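Local structure of glutamyl-tRNA synthetase (Methanothermobacter thermautotrophicus, 3AII) at residues P419-P427 with G436-G444; R402-P410 with V512-L523. The protein catalyses the ATP-dependent attachment of glutamate to tRNA, as a class I aminoacyl-tRNA synthetase of the archaeal, non-discriminating kind. All blocks are in the same frame, centred on the assembly; numbering follows the deposited sequence.

Contact 1 (P419-P427 with G436-G444); sequences PGPVRVERP and GNRVLELRG
Val-422 and Leu-442 exchange two backbone hydrogen bonds, 2.9 Å from Val-422 N to Leu-442 O, and their side chains share one face of the ribbon with Val-424 and Leu-440. On the other, with Glu-425 and Glu-441, Arg-423 lies across Val-439, its CG 3.5 Å from Val-439 CG1. With CG anti to N (chi1 -177°) and a bend at chi3, Arg-423 carries NH1 forward, alongside its own strand, to Glu-425 OE2, a 2.9 Å salt bridge on the anti lone pair. The next hydrogen-bonded pair, Val-424 with Leu-440, belongs to a two-stranded antiparallel beta hairpin of the anticodon-binding region; these two side chains face Trp-493. Glu-425 OE1 takes a nearly straight bond from Asn-437 ND2, 2.9 Å long and in the amide plane, although carboxylate and amide are turned 74° apart. Arg-426 and Arg-438 run side by side, with Arg-438 NH2 3.5 Å from Arg-426 CG. Asp-462 and Glu-532 meet the charge of Arg-426, Glu-517 and Glu-532 that of Arg-438. A leucine in place of Arg-438 would probably leave Glu-517 without its cationic mate and Pro-427 O with Arg-403 but without Arg-438 NH2, which lies 3.1 Å away above the carbonyl plane.

Contact 2 (R402-P410 with V512-L523); sequences RRYFFAADP and VRGVIEADASEL
Tyr-404, Phe-406 and Val-515 have the most surface buried where strand 406-408 pairs antiparallel with 512-516, in a six-stranded sheet whose ends pair, consistent with one of the two beta-barrels of the anticodon-binding part, as in glutaminyl-tRNA synthetase. Beyond the pairing, a short 3-10 segment, 518-522, packs against the tyrosine. Ala-520 CB sits over one face of its ring, while Leu-523 CD1 makes an off-centre CH-pi contact, 4.3 Å from the centroid of the Tyr-404 ring. The phenol ends at Glu-522: Tyr-404 OH gives Glu-522 OE2 a very short hydrogen bond of 2.5 Å, and the oxygen lies in the ring plane although the carboxylate is turned 73° from the ring. Arg-402 clasps the pair, NE donating to Tyr-404 OH while NH1 forms a salt bridge to the same OE2, so phenol and carboxylate are both held by one guanidinium edge.

Phe-406, its CG anti to the backbone N (chi1 165°), lies along the other strand, with CE1 3.7 Å from Gly-514 CA. A beta carbon on that glycine would run into Ala-407 O and the phenylalanine ring. Val-515 sits on the opposite face from Phe-406 and Ile-516, beside Ala-407, and its CG2 touches Pro-410 CB at 4.1 Å. Val-515 O receives Ala-407 N at 2.8 Å.

Glu-517 still gives its backbone N to Phe-405 O, and its side chain supplies the return bond. Glu-517 OE2, also paired with Arg-438, accepts Phe-405 N at 2.7 Å on the anti side, 18° out of the carboxylate plane.

In the fold
The centres of the two contacts lie 15 Å apart, in the beta-rich C-terminal third that carries the anticodon-binding families. Along the chain, strand 402-408 comes first, the hairpin of contact 1 follows, and strand 511-516 returns last to close contact 2 around it. Strands 402-408 and 511-516 are neighbours in one six-stranded mixed sheet. The hairpin, a separate two-stranded sheet, packs on strands 464-469 and 489-495 of the second six-stranded sheet, while Leu-440 and Arg-426 touch Phe-405 of strand 402-408, so the hairpin bridges the two. Leu-440 CD2 also packs 3.4 Å from Glu-517 OE1. This double packing probably fixes how the two barrels of the anticodon-binding part sit against each other.

Contact 1 (P419-P427 with G436-G444)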
loop_
_atom_site.group_PDB
_atom_site.type_symbol
_atom_site.label_atom_id
_atom_site.label_comp_id
_atom_site.label_asym_id
_atom_site.label_seq_id
_atom_site.Cartn_x
_atom_site.Cartn_y
_atom_site.Cartn_z
ATOM N N PRO A 419 -0.361 -52.883 -1.917
ATOM C CA PRO A 419 0.366 -54.097 -2.330
ATOM C C PRO A 419 1.884 -53.987 -2.160
ATOM O O PRO A 419 2.552 -54.976 -1.845
ATOM C CB PRO A 419 0.002 -54.240 -3.816
ATOM C CG PRO A 419 -1.323 -53.529 -3.948
ATOM C CD PRO A 419 -1.212 -52.352 -2.997
ATOM N N GLY A 420 2.424 -52.792 -2.360
ATOM C CA GLY A 420 3.852 -52.578 -2.214
ATOM C C GLY A 420 4.150 -51.117 -2.463
ATOM O O GLY A 420 3.244 -50.360 -2.799
ATOM N N PRO A 421 5.418 -50.714 -2.306
ATOM C CA PRO A 421 5.736 -49.284 -2.427
ATOM C C PRO A 421 5.466 -48.760 -3.830
ATOM O O PRO A 421 5.586 -49.478 -4.826
ATOM C CB PRO A 421 7.237 -49.213 -2.105
ATOM C CG PRO A 421 7.615 -50.597 -1.594
ATOM C CD PRO A 421 6.620 -51.548 -2.158
ATOM N N VAL A 422 5.097 -47.488 -3.896
ATOM C CA VAL A 422 4.828 -46.835 -5.162
ATOM C C VAL A 422 5.659 -45.564 -5.220
ATOM O O VAL A 422 5.577 -44.730 -4.327
ATOM C CB VAL A 422 3.353 -46.434 -5.264
ATOM C CG1 VAL A 422 3.082 -45.705 -6.567
ATOM C CG2 VAL A 422 2.456 -47.681 -5.126
ATOM N N ARG A 423 6.465 -45.431 -6.266
ATOM C CA ARG A 423 7.256 -44.229 -6.475
ATOM C C ARG A 423 6.517 -43.319 -7.433
ATOM O O ARG A 423 6.183 -43.706 -8.556
ATOM C CB ARG A 423 8.650 -44.590 -7.005
ATOM C CG ARG A 423 9.567 -43.377 -7.182
ATOM C CD ARG A 423 10.935 -43.814 -7.720
ATOM N NE ARG A 423 10.840 -44.112 -9.141
ATOM C CZ ARG A 423 10.841 -43.193 -10.099
ATOM N NH1 ARG A 423 10.965 -41.900 -9.796
ATOM N NH2 ARG A 423 10.729 -43.573 -11.369
ATOM N N VAL A 424 6.230 -42.114 -6.962
ATOM C CA VAL A 424 5.427 -41.158 -7.697
ATOM C C VAL A 424 6.313 -40.014 -8.202
ATOM O O VAL A 424 7.124 -39.498 -7.443
ATOM C CB VAL A 424 4.345 -40.572 -6.769
ATOM C CG1 VAL A 424 3.512 -39.539 -7.509
ATOM C CG2 VAL A 424 3.460 -41.692 -6.199
ATOM N N GLU A 425 6.176 -39.624 -9.473
ATOM C CA GLU A 425 6.811 -38.389 -9.951
ATOM C C GLU A 425 5.781 -37.351 -10.354
ATOM O O GLU A 425 4.808 -37.657 -11.051
ATOM C CB GLU A 425 7.760 -38.619 -11.146
ATOM C CG GLU A 425 9.032 -39.370 -10.817
ATOM C CD GLU A 425 10.189 -39.099 -11.804
ATOM O OE1 GLU A 425 10.041 -38.297 -12.755
ATOM O OE2 GLU A 425 11.267 -39.700 -11.618
ATOM N N ARG A 426 6.026 -36.109 -9.955
ATOM C CA ARG A 426 5.144 -35.013 -10.303
ATOM C C ARG A 426 5.979 -33.757 -10.567
ATOM O O ARG A 426 6.839 -33.397 -9.758
ATOM C CB ARG A 426 4.128 -34.773 -9.179
ATOM C CG ARG A 426 3.171 -33.604 -9.442
ATOM C CD ARG A 426 1.992 -33.643 -8.453
ATOM N NE ARG A 426 1.015 -32.586 -8.715
ATOM C CZ ARG A 426 0.042 -32.657 -9.621
ATOM N NH1 ARG A 426 -0.796 -31.637 -9.776
ATOM N NH2 ARG A 426 -0.092 -33.734 -10.378
ATOM N N PRO A 427 5.755 -33.086 -11.708
ATOM C CA PRO A 427 6.554 -31.892 -11.991
ATOM C C PRO A 427 6.490 -30.814 -10.923
ATOM O O PRO A 427 5.436 -30.513 -10.337
ATOM C CB PRO A 427 5.926 -31.346 -13.281
ATOM C CG PRO A 427 5.377 -32.582 -13.944
ATOM C CD PRO A 427 4.847 -33.412 -12.820
ATOM N N GLY A 436 12.573 -30.025 -13.262
ATOM C CA GLY A 436 12.391 -31.439 -12.985
ATOM C C GLY A 436 11.181 -31.829 -12.158
ATOM O O GLY A 436 10.248 -31.032 -11.976
ATOM N N ASN A 437 11.201 -33.066 -11.673
ATOM C CA ASN A 437 10.035 -33.636 -10.996
ATOM C C ASN A 437 10.327 -33.928 -9.537
ATOM O O ASN A 437 11.412 -34.410 -9.205
ATOM C CB ASN A 437 9.616 -34.939 -11.663
ATOM C CG ASN A 437 9.083 -34.737 -13.064
ATOM O OD1 ASN A 437 8.699 -33.643 -13.433
ATOM N ND2 ASN A 437 9.058 -35.815 -13.853
ATOM N N ARG A 438 9.353 -33.662 -8.667
ATOM C CA ARG A 438 9.411 -34.227 -7.316
ATOM C C ARG A 438 9.199 -35.734 -7.378
ATOM O O ARG A 438 8.474 -36.236 -8.239
ATOM C CB ARG A 438 8.331 -33.615 -6.416
ATOM C CG ARG A 438 8.339 -32.110 -6.313
ATOM C CD ARG A 438 7.048 -31.508 -6.860
ATOM N NE ARG A 438 5.909 -31.821 -5.986
ATOM C CZ ARG A 438 4.650 -31.535 -6.292
ATOM N NH1 ARG A 438 3.680 -31.808 -5.430
ATOM N NH2 ARG A 438 4.363 -30.984 -7.464
ATOM N N VAL A 439 9.842 -36.461 -6.466
ATOM C CA VAL A 439 9.666 -37.898 -6.348
ATOM C C VAL A 439 9.162 -38.159 -4.961
ATOM O O VAL A 439 9.821 -37.824 -3.972
ATOM C CB VAL A 439 10.980 -38.660 -6.577
ATOM C CG1 VAL A 439 10.749 -40.165 -6.506
ATOM C CG2 VAL A 439 11.554 -38.260 -7.936
ATOM N N LEU A 440 7.971 -38.725 -4.896
ATOM C CA LEU A 440 7.321 -39.015 -3.625
ATOM C C LEU A 440 7.224 -40.515 -3.470
ATOM O O LEU A 440 6.711 -41.203 -4.353
ATOM C CB LEU A 440 5.918 -38.429 -3.607
ATOM C CG LEU A 440 5.844 -36.909 -3.761
ATOM C CD1 LEU A 440 4.428 -36.405 -3.607
ATOM C CD2 LEU A 440 6.729 -36.260 -2.731
ATOM N N GLU A 441 7.718 -41.018 -2.348
ATOM C CA GLU A 441 7.744 -42.446 -2.116
ATOM C C GLU A 441 6.601 -42.853 -1.182
ATOM O O GLU A 441 6.652 -42.609 0.025
ATOM C CB GLU A 441 9.087 -42.863 -1.517
ATOM C CG GLU A 441 10.303 -42.472 -2.347
ATOM C CD GLU A 441 10.594 -43.433 -3.485
ATOM O OE1 GLU A 441 9.790 -44.379 -3.715
ATOM O OE2 GLU A 441 11.646 -43.242 -4.146
ATOM N N LEU A 442 5.570 -43.468 -1.746
ATOM C CA LEU A 442 4.461 -43.968 -0.947
ATOM C C LEU A 442 4.811 -45.380 -0.467
ATOM O O LEU A 442 4.985 -46.291 -1.281
ATOM C CB LEU A 442 3.191 -43.989 -1.802
ATOM C CG LEU A 442 2.023 -44.746 -1.172
ATOM C CD1 LEU A 442 1.561 -44.013 0.072
ATOM C CD2 LEU A 442 0.882 -44.921 -2.172
ATOM N N ARG A 443 4.941 -45.556 0.846
ATOM C CA ARG A 443 5.430 -46.831 1.395
ATOM C C ARG A 443 4.416 -47.490 2.311
ATOM O O ARG A 443 4.311 -48.722 2.351
ATOM C CB ARG A 443 6.736 -46.636 2.176
ATOM C CG ARG A 443 7.970 -46.434 1.324
ATOM C CD ARG A 443 9.206 -46.252 2.197
ATOM N NE ARG A 443 9.518 -47.451 2.973
ATOM C CZ ARG A 443 10.509 -47.531 3.856
ATOM N NH1 ARG A 443 11.287 -46.480 4.081
ATOM N NH2 ARG A 443 10.722 -48.664 4.516
ATOM N N GLY A 444 3.700 -46.677 3.082
ATOM C CA GLY A 444 2.662 -47.197 3.958
ATOM C C GLY A 444 1.748 -46.126 4.525
ATOM O O GLY A 444 0.540 -46.164 4.315
HETATM O O HOH W 1 8.069 -45.927 -2.529
#

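Contact 2 (R402-P410 with V512-L523)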
loop_
_atom_site.group_PDB
_atom_site.type_symbol
_atom_site.label_atom_id
_atom_site.label_comp_id
_atom_site.label_asym_id
_atom_site.label_seq_id
_atom_site.Cartn_x
_atom_site.Cartn_y
_atom_site.Cartn_z
ATOM N N ARG A 402 6.962 -22.752 -8.056
ATOM C CA ARG A 402 7.192 -24.186 -7.851
ATOM C C ARG A 402 6.053 -24.785 -7.032
ATOM O O ARG A 402 5.541 -24.138 -6.114
ATOM C CB ARG A 402 8.526 -24.423 -7.126
ATOM C CG ARG A 402 9.730 -23.908 -7.901
ATOM C CD ARG A 402 10.996 -23.885 -7.038
ATOM N NE ARG A 402 11.564 -25.214 -6.831
ATOM C CZ ARG A 402 12.552 -25.732 -7.559
ATOM N NH1 ARG A 402 13.002 -26.951 -7.299
ATOM N NH2 ARG A 402 13.089 -25.029 -8.553
ATOM N N ARG A 403 5.689 -26.015 -7.364
ATOM C CA ARG A 403 4.553 -26.684 -6.732
ATOM C C ARG A 403 4.970 -27.689 -5.666
ATOM O O ARG A 403 5.853 -28.518 -5.892
ATOM C CB ARG A 403 3.713 -27.409 -7.781
ATOM C CG ARG A 403 3.056 -26.488 -8.805
ATOM C CD ARG A 403 2.126 -27.297 -9.706
ATOM N NE ARG A 403 2.749 -28.520 -10.194
ATOM C CZ ARG A 403 2.109 -29.431 -10.926
ATOM N NH1 ARG A 403 0.839 -29.233 -11.243
ATOM N NH2 ARG A 403 2.724 -30.530 -11.333
ATOM N N TYR A 404 4.298 -27.630 -4.513
ATOM C CA TYR A 404 4.502 -28.606 -3.441
ATOM C C TYR A 404 3.166 -28.997 -2.809
ATOM O O TYR A 404 2.200 -28.225 -2.866
ATOM C CB TYR A 404 5.412 -28.018 -2.357
ATOM C CG TYR A 404 6.769 -27.598 -2.882
ATOM C CD1 TYR A 404 7.816 -28.511 -2.949
ATOM C CD2 TYR A 404 6.977 -26.315 -3.365
ATOM C CE1 TYR A 404 9.059 -28.136 -3.452
ATOM C CE2 TYR A 404 8.212 -25.934 -3.872
ATOM C CZ TYR A 404 9.243 -26.847 -3.903
ATOM O OH TYR A 404 10.460 -26.451 -4.424
ATOM N N PHE A 405 3.134 -30.169 -2.172
ATOM C CA PHE A 405 1.969 -30.604 -1.384
ATOM C C PHE A 405 2.164 -30.215 0.083
ATOM O O PHE A 405 3.084 -30.719 0.739
ATOM C CB PHE A 405 1.794 -32.128 -1.453
ATOM C CG PHE A 405 1.295 -32.646 -2.784
ATOM C CD1 PHE A 405 0.561 -31.833 -3.640
ATOM C CD2 PHE A 405 1.540 -33.962 -3.155
ATOM C CE1 PHE A 405 0.097 -32.326 -4.871
ATOM C CE2 PHE A 405 1.074 -34.454 -4.378
ATOM C CZ PHE A 405 0.345 -33.640 -5.220
ATOM N N PHE A 406 1.298 -29.332 0.581
ATOM C CA PHE A 406 1.223 -28.984 1.995
ATOM C C PHE A 406 -0.138 -29.442 2.486
ATOM O O PHE A 406 -1.158 -29.007 1.971
ATOM C CB PHE A 406 1.371 -27.464 2.178
ATOM C CG PHE A 406 0.966 -26.954 3.554
ATOM C CD1 PHE A 406 1.762 -27.204 4.662
ATOM C CD2 PHE A 406 -0.195 -26.206 3.714
ATOM C CE1 PHE A 406 1.401 -26.733 5.927
ATOM C CE2 PHE A 406 -0.567 -25.719 4.969
ATOM C CZ PHE A 406 0.228 -25.982 6.073
ATOM N N ALA A 407 -0.138 -30.340 3.467
ATOM C CA ALA A 407 -1.380 -30.837 4.049
ATOM C C ALA A 407 -1.651 -30.096 5.357
ATOM O O ALA A 407 -1.002 -30.369 6.372
ATOM C CB ALA A 407 -1.278 -32.341 4.296
ATOM N N ALA A 408 -2.596 -29.158 5.311
ATOM C CA ALA A 408 -3.031 -28.413 6.494
ATOM C C ALA A 408 -3.798 -29.338 7.442
ATOM O O ALA A 408 -4.552 -30.187 6.985
ATOM C CB ALA A 408 -3.920 -27.280 6.073
ATOM N N ASP A 409 -3.622 -29.141 8.750
ATOM C CA ASP A 409 -4.329 -29.937 9.768
ATOM C C ASP A 409 -4.352 -31.412 9.386
ATOM O O ASP A 409 -5.415 -32.027 9.254
ATOM C CB ASP A 409 -5.745 -29.405 9.980
ATOM C CG ASP A 409 -5.758 -28.019 10.608
ATOM O OD1 ASP A 409 -4.813 -27.683 11.359
ATOM O OD2 ASP A 409 -6.708 -27.262 10.344
ATOM N N PRO A 410 -3.164 -31.987 9.211
ATOM C CA PRO A 410 -3.068 -33.302 8.590
ATOM C C PRO A 410 -3.553 -34.422 9.503
ATOM O O PRO A 410 -3.472 -34.329 10.728
ATOM C CB PRO A 410 -1.571 -33.444 8.324
ATOM C CG PRO A 410 -0.930 -32.599 9.389
ATOM C CD PRO A 410 -1.841 -31.427 9.537
ATOM N N VAL A 512 -1.992 -21.563 10.232
ATOM C CA VAL A 512 -2.428 -22.883 9.781
ATOM C C VAL A 512 -1.241 -23.846 9.804
ATOM O O VAL A 512 -0.275 -23.654 9.074
ATOM C CB VAL A 512 -3.038 -22.828 8.360
ATOM C CG1 VAL A 512 -3.312 -24.243 7.823
ATOM C CG2 VAL A 512 -4.303 -21.985 8.352
ATOM N N ARG A 513 -1.314 -24.877 10.641
ATOM C CA ARG A 513 -0.195 -25.811 10.802
ATOM C C ARG A 513 -0.404 -27.065 9.981
ATOM O O ARG A 513 -1.540 -27.493 9.782
ATOM C CB ARG A 513 -0.028 -26.212 12.270
ATOM C CG ARG A 513 0.150 -25.047 13.222
ATOM C CD ARG A 513 0.885 -25.494 14.471
ATOM N NE ARG A 513 1.184 -24.369 15.350
ATOM C CZ ARG A 513 2.064 -24.414 16.344
ATOM N NH1 ARG A 513 2.738 -25.531 16.584
ATOM N NH2 ARG A 513 2.274 -23.339 17.093
ATOM N N GLY A 514 0.686 -27.664 9.514
ATOM C CA GLY A 514 0.575 -28.904 8.759
ATOM C C GLY A 514 1.928 -29.494 8.442
ATOM O O GLY A 514 2.912 -29.217 9.126
ATOM N N VAL A 515 1.964 -30.326 7.403
ATOM C CA VAL A 515 3.205 -30.912 6.938
ATOM C C VAL A 515 3.348 -30.674 5.442
ATOM O O VAL A 515 2.360 -30.522 4.730
ATOM C CB VAL A 515 3.317 -32.417 7.257
ATOM C CG1 VAL A 515 3.426 -32.629 8.773
ATOM C CG2 VAL A 515 2.126 -33.189 6.679
ATOM N N ILE A 516 4.591 -30.644 4.983
ATOM C CA ILE A 516 4.875 -30.389 3.577
ATOM C C ILE A 516 5.856 -31.452 3.081
ATOM O O ILE A 516 6.605 -32.038 3.857
ATOM C CB ILE A 516 5.415 -28.931 3.387
ATOM C CG1 ILE A 516 5.454 -28.527 1.905
ATOM C CG2 ILE A 516 6.782 -28.752 4.085
ATOM C CD1 ILE A 516 5.628 -27.015 1.675
ATOM N N GLU A 517 5.832 -31.727 1.786
ATOM C CA GLU A 517 6.708 -32.750 1.244
ATOM C C GLU A 517 8.198 -32.377 1.350
ATOM O O GLU A 517 8.554 -31.202 1.412
ATOM C CB GLU A 517 6.313 -33.070 -0.194
ATOM C CG GLU A 517 6.687 -31.991 -1.182
ATOM C CD GLU A 517 6.194 -32.332 -2.571
ATOM O OE1 GLU A 517 6.975 -32.903 -3.362
ATOM O OE2 GLU A 517 5.019 -32.037 -2.857
ATOM N N ALA A 518 9.041 -33.414 1.388
ATOM C CA ALA A 518 10.480 -33.275 1.613
ATOM C C ALA A 518 11.180 -32.251 0.735
ATOM O O ALA A 518 12.064 -31.527 1.202
ATOM C CB ALA A 518 11.167 -34.642 1.464
ATOM N N ASP A 519 10.805 -32.171 -0.538
ATOM C CA ASP A 519 11.481 -31.243 -1.448
ATOM C C ASP A 519 11.366 -29.760 -1.094
ATOM O O ASP A 519 12.186 -28.947 -1.519
ATOM C CB ASP A 519 11.014 -31.464 -2.885
ATOM C CG ASP A 519 11.736 -32.605 -3.556
ATOM O OD1 ASP A 519 12.936 -32.814 -3.259
ATOM O OD2 ASP A 519 11.101 -33.297 -4.384
ATOM N N ALA A 520 10.345 -29.398 -0.329
ATOM C CA ALA A 520 10.170 -28.033 0.111
ATOM C C ALA A 520 11.412 -27.530 0.846
ATOM O O ALA A 520 11.667 -26.339 0.877
ATOM C CB ALA A 520 8.927 -27.921 0.995
ATOM N N SER A 521 12.187 -28.447 1.420
ATOM C CA SER A 521 13.406 -28.050 2.133
ATOM C C SER A 521 14.435 -27.362 1.236
ATOM O O SER A 521 15.355 -26.710 1.733
ATOM C CB SER A 521 14.045 -29.254 2.845
ATOM O OG SER A 521 14.469 -30.234 1.922
ATOM N N GLU A 522 14.282 -27.510 -0.082
ATOM C CA GLU A 522 15.141 -26.808 -1.050
ATOM C C GLU A 522 14.849 -25.304 -1.182
ATOM O O GLU A 522 15.638 -24.554 -1.765
ATOM C CB GLU A 522 15.029 -27.470 -2.433
ATOM C CG GLU A 522 13.746 -27.096 -3.196
ATOM C CD GLU A 522 13.478 -28.017 -4.375
ATOM O OE1 GLU A 522 14.410 -28.721 -4.813
ATOM O OE2 GLU A 522 12.332 -28.041 -4.868
ATOM N N LEU A 523 13.708 -24.861 -0.655
ATOM C CA LEU A 523 13.302 -23.470 -0.796
ATOM C C LEU A 523 14.124 -22.546 0.091
ATOM O O LEU A 523 14.599 -22.949 1.159
ATOM C CB LEU A 523 11.821 -23.319 -0.446
ATOM C CG LEU A 523 10.873 -24.114 -1.347
ATOM C CD1 LEU A 523 9.489 -24.237 -0.716
ATOM C CD2 LEU A 523 10.814 -23.455 -2.726
HETATM O O HOH W 2 -3.651 -25.360 12.152
#